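PDB 2GH0: GDNF family receptor alpha-3 from Homo sapiens, which binds the growth factor artemin, a survival factor for sensory and sympathetic peripheral neurons, and thereby leads to activation of the RET receptor. Local coordinates for residues L50-Q63 with C138-M150. Residues are numbered along the deposited sequence; the frame is centred on the assembly and turned at random.
Sequences LLTFFEKAAEPHAQ and CLRAYLGLIGTAM
Phe54 lies against Leu143 and Ile146 where the two GDNF/GAS1 domains of this mainly helical receptor fragment pack together. One side is the end of helix 43-56 and the start of helix 59-66; the other is the end of helix 135-143 and two beta turns. The apolar part centres on the Phe54 ring. Its CE1 is 3.7 Å from Ile146 CG2, its CD2 3.9 Å from Leu143 CB. Both approach the ring obliquely, while Phe53 CD2 sits over one face. With an alanine here, Leu143 CB and Ile146 CG2 would lose this ring, and a gap would probably open between them and helix 43-56.

Backbone packing is close at Gly147, whose CA is 4.9 Å from Leu51 CA. A side chain there would run into Leu51 CG. Leu51 straddles the turn, with CD1 near Gly147 O and CD2 3.4 Å from Ile146 O.

Gln63 CG meets Leu143 CD1, and Gln63 NE2 lies 3.8 Å from Leu139 CB. At the exposed edge Glu59 OE1 forms a salt bridge with Arg140 NH2, though its 2.4 Å length is doubtful. A bend at chi3 (-65°) swings the guanidinium toward Glu59, whose OE2 lies at the guanidinium edge, 3.1 Å from Arg140 NH2.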
ATOM      1  N   LEU C  50      29.612  -6.085 -21.911  1.00 31.54           N
ATOM      2  CA  LEU C  50      30.141  -5.444 -23.142  1.00 31.68           C
ATOM      3  C   LEU C  50      29.982  -6.347 -24.373  1.00 31.22           C
ATOM      4  O   LEU C  50      29.523  -5.890 -25.452  1.00 32.10           O
ATOM      5  CB  LEU C  50      31.621  -4.984 -22.953  1.00 31.81           C
ATOM      6  CG  LEU C  50      31.789  -3.725 -22.079  1.00 32.11           C
ATOM      7  CD1 LEU C  50      33.234  -3.597 -21.738  1.00 34.63           C
ATOM      8  CD2 LEU C  50      31.335  -2.436 -22.814  1.00 31.01           C
ATOM      9  N   LEU C  51      30.343  -7.613 -24.227  1.00 31.86           N
ATOM     10  CA  LEU C  51      30.236  -8.555 -25.332  1.00 32.24           C
ATOM     11  C   LEU C  51      28.793  -8.672 -25.792  1.00 30.32           C
ATOM     12  O   LEU C  51      28.506  -8.648 -27.006  1.00 30.73           O
ATOM     13  CB  LEU C  51      30.765  -9.927 -24.921  1.00 33.79           C
ATOM     14  CG  LEU C  51      32.309 -10.065 -24.930  1.00 34.40           C
ATOM     15  CD1 LEU C  51      32.642 -11.335 -24.195  1.00 39.29           C
ATOM     16  CD2 LEU C  51      32.878 -10.092 -26.337  1.00 36.27           C
ATOM     17  N   THR C  52      27.892  -8.777 -24.836  1.00 31.20           N
ATOM     18  CA  THR C  52      26.438  -8.870 -25.152  1.00 30.90           C
ATOM     19  C   THR C  52      25.970  -7.618 -25.842  1.00 30.91           C
ATOM     20  O   THR C  52      25.188  -7.687 -26.804  1.00 31.40           O
ATOM     21  CB  THR C  52      25.653  -9.050 -23.884  1.00 30.79           C
ATOM     22  OG1 THR C  52      26.082 -10.292 -23.311  1.00 32.00           O
ATOM     23  CG2 THR C  52      24.159  -9.094 -24.155  1.00 33.54           C
ATOM     24  N   PHE C  53      26.454  -6.469 -25.379  1.00 29.94           N
ATOM     25  CA  PHE C  53      25.986  -5.209 -25.960  1.00 31.27           C
ATOM     26  C   PHE C  53      26.303  -5.179 -27.454  1.00 32.03           C
ATOM     27  O   PHE C  53      25.465  -4.841 -28.241  1.00 33.86           O
ATOM     28  CB  PHE C  53      26.637  -3.954 -25.293  1.00 30.66           C
ATOM     29  CG  PHE C  53      26.237  -2.662 -25.986  1.00 32.07           C
ATOM     30  CD1 PHE C  53      25.018  -2.086 -25.697  1.00 33.62           C
ATOM     31  CD2 PHE C  53      27.062  -2.084 -26.973  1.00 36.41           C
ATOM     32  CE1 PHE C  53      24.582  -0.914 -26.333  1.00 32.06           C
ATOM     33  CE2 PHE C  53      26.670  -0.911 -27.653  1.00 33.91           C
ATOM     34  CZ  PHE C  53      25.398  -0.330 -27.325  1.00 34.33           C
ATOM     35  N   PHE C  54      27.547  -5.449 -27.854  1.00 32.37           N
ATOM     36  CA  PHE C  54      27.877  -5.363 -29.270  1.00 32.32           C
ATOM     37  C   PHE C  54      27.257  -6.529 -30.076  1.00 33.25           C
ATOM     38  O   PHE C  54      27.017  -6.411 -31.275  1.00 33.74           O
ATOM     39  CB  PHE C  54      29.416  -5.253 -29.447  1.00 31.56           C
ATOM     40  CG  PHE C  54      29.922  -3.968 -28.972  1.00 32.06           C
ATOM     41  CD1 PHE C  54      30.493  -3.835 -27.717  1.00 33.45           C
ATOM     42  CD2 PHE C  54      29.699  -2.838 -29.757  1.00 30.87           C
ATOM     43  CE1 PHE C  54      30.892  -2.579 -27.271  1.00 35.80           C
ATOM     44  CE2 PHE C  54      30.080  -1.585 -29.339  1.00 32.60           C
ATOM     45  CZ  PHE C  54      30.647  -1.428 -28.094  1.00 35.50           C
ATOM     46  N   GLU C  55      27.050  -7.646 -29.425  1.00 32.77           N
ATOM     47  CA  GLU C  55      26.375  -8.740 -30.039  1.00 36.22           C
ATOM     48  C   GLU C  55      24.886  -8.473 -30.367  1.00 36.82           C
ATOM     49  O   GLU C  55      24.400  -8.899 -31.434  1.00 38.00           O
ATOM     50  CB  GLU C  55      26.475  -9.937 -29.124  1.00 36.99           C
ATOM     51  CG  GLU C  55      25.898 -11.109 -29.676  1.00 43.09           C
ATOM     52  CD  GLU C  55      26.274 -12.332 -28.863  1.00 52.48           C
ATOM     53  OE1 GLU C  55      26.906 -12.178 -27.764  1.00 49.58           O
ATOM     54  OE2 GLU C  55      25.937 -13.453 -29.340  1.00 55.12           O
ATOM     55  N   LYS C  56      24.190  -7.803 -29.441  1.00 33.99           N
ATOM     56  CA  LYS C  56      22.737  -7.687 -29.488  1.00 34.19           C
ATOM     57  C   LYS C  56      22.220  -6.339 -30.018  1.00 33.59           C
ATOM     58  O   LYS C  56      21.156  -6.292 -30.629  1.00 30.88           O
ATOM     59  CB  LYS C  56      22.111  -8.035 -28.123  1.00 34.13           C
ATOM     60  CG  LYS C  56      22.379  -9.500 -27.670  1.00 38.51           C
ATOM     61  CD  LYS C  56      21.909 -10.510 -28.677  1.00 41.12           C
ATOM     62  CE  LYS C  56      22.369 -11.968 -28.331  1.00 42.24           C
ATOM     63  NZ  LYS C  56      21.446 -12.915 -29.039  1.00 47.76           N
ATOM     64  N   ALA C  57      22.962  -5.264 -29.811  1.00 33.10           N
ATOM     65  CA  ALA C  57      22.501  -3.926 -30.203  1.00 34.80           C
ATOM     66  C   ALA C  57      22.542  -3.822 -31.728  1.00 36.26           C
ATOM     67  O   ALA C  57      23.431  -4.400 -32.342  1.00 36.30           O
ATOM     68  CB  ALA C  57      23.414  -2.865 -29.618  1.00 35.85           C
ATOM     69  N   ALA C  58      21.647  -3.024 -32.340  1.00 35.18           N
ATOM     70  CA  ALA C  58      21.732  -2.830 -33.803  1.00 35.37           C
ATOM     71  C   ALA C  58      23.098  -2.257 -34.140  1.00 34.74           C
ATOM     72  O   ALA C  58      23.570  -1.355 -33.388  1.00 35.75           O
ATOM     73  CB  ALA C  58      20.574  -1.907 -34.281  1.00 36.00           C
ATOM     74  N   GLU C  59      23.761  -2.735 -35.217  1.00 33.26           N
ATOM     75  CA  GLU C  59      25.094  -2.266 -35.523  1.00 34.73           C
ATOM     76  C   GLU C  59      25.136  -0.743 -35.635  1.00 34.07           C
ATOM     77  O   GLU C  59      26.083  -0.119 -35.142  1.00 33.10           O
ATOM     78  CB  GLU C  59      25.708  -2.894 -36.784  1.00 35.08           C
ATOM     79  CG  GLU C  59      26.112  -4.331 -36.648  1.00 42.25           C
ATOM     80  CD  GLU C  59      26.099  -5.046 -37.985  1.00 53.82           C
ATOM     81  OE1 GLU C  59      26.985  -4.693 -38.808  1.00 59.37           O
ATOM     82  OE2 GLU C  59      25.221  -5.935 -38.218  1.00 50.93           O
ATOM     83  N   PRO C  60      24.143  -0.157 -36.316  1.00 32.15           N
ATOM     84  CA  PRO C  60      24.267   1.297 -36.406  1.00 33.70           C
ATOM     85  C   PRO C  60      24.193   2.041 -35.036  1.00 33.48           C
ATOM     86  O   PRO C  60      24.784   3.090 -34.899  1.00 32.82           O
ATOM     87  CB  PRO C  60      23.117   1.676 -37.335  1.00 31.03           C
ATOM     88  CG  PRO C  60      22.745   0.382 -38.092  1.00 35.00           C
ATOM     89  CD  PRO C  60      22.961  -0.695 -37.086  1.00 33.57           C
ATOM     90  N   HIS C  61      23.380   1.539 -34.092  1.00 32.05           N
ATOM     91  CA  HIS C  61      23.344   2.114 -32.737  1.00 32.73           C
ATOM     92  C   HIS C  61      24.646   1.908 -31.986  1.00 33.18           C
ATOM     93  O   HIS C  61      25.186   2.817 -31.359  1.00 34.39           O
ATOM     94  CB  HIS C  61      22.155   1.541 -31.914  1.00 32.87           C
ATOM     95  CG  HIS C  61      20.824   1.972 -32.435  1.00 34.98           C
ATOM     96  ND1 HIS C  61      19.778   1.106 -32.610  1.00 37.17           N
ATOM     97  CD2 HIS C  61      20.380   3.187 -32.837  1.00 37.24           C
ATOM     98  CE1 HIS C  61      18.737   1.758 -33.116  1.00 39.23           C
ATOM     99  NE2 HIS C  61      19.086   3.024 -33.273  1.00 39.92           N
ATOM    100  N   ALA C  62      25.166   0.715 -32.066  1.00 32.86           N
ATOM    101  CA  ALA C  62      26.441   0.432 -31.390  1.00 34.55           C
ATOM    102  C   ALA C  62      27.627   1.260 -31.952  1.00 33.89           C
ATOM    103  O   ALA C  62      28.489   1.796 -31.197  1.00 32.62           O
ATOM    104  CB  ALA C  62      26.673  -1.147 -31.443  1.00 34.37           C
ATOM    105  N   GLN C  63      27.677   1.434 -33.282  1.00 33.59           N
ATOM    106  CA  GLN C  63      28.749   2.262 -33.913  1.00 32.97           C
ATOM    107  C   GLN C  63      28.553   3.736 -33.687  1.00 33.10           C
ATOM    108  O   GLN C  63      29.519   4.468 -33.562  1.00 35.17           O
ATOM    109  CB  GLN C  63      28.748   1.941 -35.431  1.00 34.07           C
ATOM    110  CG  GLN C  63      29.285   0.444 -35.535  1.00 34.47           C
ATOM    111  CD  GLN C  63      29.309  -0.115 -36.916  1.00 41.04           C
ATOM    112  OE1 GLN C  63      29.155   0.620 -37.883  1.00 43.36           O
ATOM    113  NE2 GLN C  63      29.521  -1.427 -37.019  1.00 40.71           N
ATOM    114  N   CYS C 138      34.847  -4.812 -41.429  1.00 34.60           N
ATOM    115  CA  CYS C 138      35.944  -4.449 -40.544  1.00 36.47           C
ATOM    116  C   CYS C 138      35.466  -3.797 -39.250  1.00 35.32           C
ATOM    117  O   CYS C 138      35.926  -4.185 -38.183  1.00 34.71           O
ATOM    118  CB  CYS C 138      36.994  -3.551 -41.247  1.00 35.53           C
ATOM    119  SG  CYS C 138      38.217  -2.852 -40.100  1.00 39.07           S
ATOM    120  N   LEU C 139      34.507  -2.872 -39.326  1.00 33.38           N
ATOM    121  CA  LEU C 139      34.038  -2.217 -38.099  1.00 32.51           C
ATOM    122  C   LEU C 139      33.370  -3.202 -37.166  1.00 33.60           C
ATOM    123  O   LEU C 139      33.580  -3.168 -35.947  1.00 33.27           O
ATOM    124  CB  LEU C 139      33.056  -1.079 -38.432  1.00 33.31           C
ATOM    125  CG  LEU C 139      33.795   0.156 -39.024  1.00 31.14           C
ATOM    126  CD1 LEU C 139      32.744   1.307 -39.166  1.00 36.17           C
ATOM    127  CD2 LEU C 139      35.140   0.712 -38.347  1.00 33.71           C
ATOM    128  N   ARG C 140      32.599  -4.115 -37.753  1.00 33.61           N
ATOM    129  CA  ARG C 140      31.854  -5.105 -36.943  1.00 34.43           C
ATOM    130  C   ARG C 140      32.834  -6.047 -36.260  1.00 33.42           C
ATOM    131  O   ARG C 140      32.630  -6.439 -35.107  1.00 32.94           O
ATOM    132  CB  ARG C 140      30.844  -5.831 -37.840  1.00 34.27           C
ATOM    133  CG  ARG C 140      30.244  -7.106 -37.245  1.00 38.16           C
ATOM    134  CD  ARG C 140      29.563  -7.942 -38.298  1.00 43.48           C
ATOM    135  NE  ARG C 140      28.402  -7.304 -38.905  1.00 49.86           N
ATOM    136  CZ  ARG C 140      28.336  -6.877 -40.168  1.00 54.74           C
ATOM    137  NH1 ARG C 140      29.354  -7.034 -41.009  1.00 53.95           N
ATOM    138  NH2 ARG C 140      27.210  -6.321 -40.612  1.00 59.21           N
ATOM    139  N   ALA C 141      33.914  -6.402 -36.947  1.00 32.70           N
ATOM    140  CA  ALA C 141      34.956  -7.290 -36.372  1.00 33.18           C
ATOM    141  C   ALA C 141      35.810  -6.592 -35.302  1.00 34.50           C
ATOM    142  O   ALA C 141      36.177  -7.177 -34.276  1.00 33.67           O
ATOM    143  CB  ALA C 141      35.862  -7.803 -37.479  1.00 34.05           C
ATOM    144  N   TYR C 142      36.119  -5.328 -35.541  1.00 33.12           N
ATOM    145  CA  TYR C 142      36.769  -4.470 -34.527  1.00 34.77           C
ATOM    146  C   TYR C 142      35.918  -4.361 -33.261  1.00 34.56           C
ATOM    147  O   TYR C 142      36.405  -4.670 -32.162  1.00 35.30           O
ATOM    148  CB  TYR C 142      37.031  -3.077 -35.108  1.00 34.57           C
ATOM    149  CG  TYR C 142      37.646  -2.114 -34.085  1.00 35.10           C
ATOM    150  CD1 TYR C 142      38.997  -2.176 -33.747  1.00 36.47           C
ATOM    151  CD2 TYR C 142      36.859  -1.153 -33.458  1.00 37.03           C
ATOM    152  CE1 TYR C 142      39.553  -1.277 -32.809  1.00 36.03           C
ATOM    153  CE2 TYR C 142      37.414  -0.247 -32.503  1.00 38.32           C
ATOM    154  CZ  TYR C 142      38.769  -0.355 -32.178  1.00 34.10           C
ATOM    155  OH  TYR C 142      39.207   0.525 -31.181  1.00 36.64           O
ATOM    156  N   LEU C 143      34.637  -3.990 -33.397  1.00 33.62           N
ATOM    157  CA  LEU C 143      33.766  -3.887 -32.225  1.00 32.58           C
ATOM    158  C   LEU C 143      33.519  -5.214 -31.540  1.00 33.38           C
ATOM    159  O   LEU C 143      33.375  -5.269 -30.318  1.00 33.01           O
ATOM    160  CB  LEU C 143      32.437  -3.134 -32.513  1.00 32.67           C
ATOM    161  CG  LEU C 143      32.580  -1.712 -33.143  1.00 39.13           C
ATOM    162  CD1 LEU C 143      31.184  -1.197 -33.269  1.00 42.21           C
ATOM    163  CD2 LEU C 143      33.336  -0.831 -32.251  1.00 43.39           C
ATOM    164  N   GLY C 144      33.554  -6.282 -32.308  1.00 33.88           N
ATOM    165  CA  GLY C 144      33.516  -7.675 -31.798  1.00 34.58           C
ATOM    166  C   GLY C 144      34.665  -8.098 -30.878  1.00 33.42           C
ATOM    167  O   GLY C 144      34.598  -9.158 -30.242  1.00 33.70           O
ATOM    168  N   LEU C 145      35.693  -7.257 -30.730  1.00 32.91           N
ATOM    169  CA  LEU C 145      36.788  -7.576 -29.775  1.00 33.82           C
ATOM    170  C   LEU C 145      36.545  -6.931 -28.391  1.00 33.41           C
ATOM    171  O   LEU C 145      37.170  -7.332 -27.413  1.00 31.92           O
ATOM    172  CB  LEU C 145      38.184  -7.181 -30.362  1.00 33.48           C
ATOM    173  CG  LEU C 145      38.717  -8.181 -31.405  1.00 35.26           C
ATOM    174  CD1 LEU C 145      39.852  -7.513 -32.156  1.00 33.91           C
ATOM    175  CD2 LEU C 145      39.192  -9.437 -30.745  1.00 38.80           C
ATOM    176  N   ILE C 146      35.547  -6.043 -28.298  1.00 33.27           N
ATOM    177  CA  ILE C 146      35.290  -5.309 -27.065  1.00 33.63           C
ATOM    178  C   ILE C 146      34.587  -6.194 -26.052  1.00 33.87           C
ATOM    179  O   ILE C 146      33.557  -6.808 -26.361  1.00 34.80           O
ATOM    180  CB  ILE C 146      34.546  -4.003 -27.349  1.00 34.75           C
ATOM    181  CG1 ILE C 146      35.421  -3.134 -28.170  1.00 37.21           C
ATOM    182  CG2 ILE C 146      34.360  -3.172 -26.075  1.00 34.73           C
ATOM    183  CD1 ILE C 146      34.765  -1.971 -28.696  1.00 55.07           C
ATOM    184  N   GLY C 147      35.219  -6.364 -24.879  1.00 33.15           N
ATOM    185  CA  GLY C 147      34.775  -7.386 -23.916  1.00 33.48           C
ATOM    186  C   GLY C 147      35.628  -8.674 -23.932  1.00 35.26           C
ATOM    187  O   GLY C 147      35.413  -9.578 -23.092  1.00 33.23           O
ATOM    188  N   THR C 148      36.551  -8.801 -24.880  1.00 35.11           N
ATOM    189  CA  THR C 148      37.487  -9.940 -24.867  1.00 36.93           C
ATOM    190  C   THR C 148      38.775  -9.537 -24.140  1.00 36.31           C
ATOM    191  O   THR C 148      38.933  -8.384 -23.729  1.00 35.77           O
ATOM    192  CB  THR C 148      37.877 -10.393 -26.283  1.00 38.10           C
ATOM    193  OG1 THR C 148      38.676  -9.360 -26.920  1.00 36.11           O
ATOM    194  CG2 THR C 148      36.653 -10.768 -27.144  1.00 38.60           C
ATOM    195  N   ALA C 149      39.716 -10.466 -24.002  1.00 36.63           N
ATOM    196  CA  ALA C 149      41.038 -10.102 -23.512  1.00 36.89           C
ATOM    197  C   ALA C 149      41.712  -9.081 -24.438  1.00 37.17           C
ATOM    198  O   ALA C 149      42.560  -8.300 -23.983  1.00 39.66           O
ATOM    199  CB  ALA C 149      41.950 -11.356 -23.340  1.00 38.01           C
ATOM    200  N   MET C 150      41.348  -9.059 -25.724  1.00 35.23           N
ATOM    201  CA  MET C 150      41.966  -8.130 -26.650  1.00 34.52           C
ATOM    202  C   MET C 150      41.112  -6.909 -26.875  1.00 33.29           C
ATOM    203  O   MET C 150      40.939  -6.530 -28.033  1.00 34.90           O
ATOM    204  CB  MET C 150      42.166  -8.773 -28.029  1.00 34.30           C
ATOM    205  CG  MET C 150      42.991 -10.059 -28.032  1.00 40.31           C
ATOM    206  SD  MET C 150      44.713  -9.790 -27.799  1.00 44.00           S
ATOM    207  CE  MET C 150      45.379  -9.559 -29.413  1.00 43.09           C
TER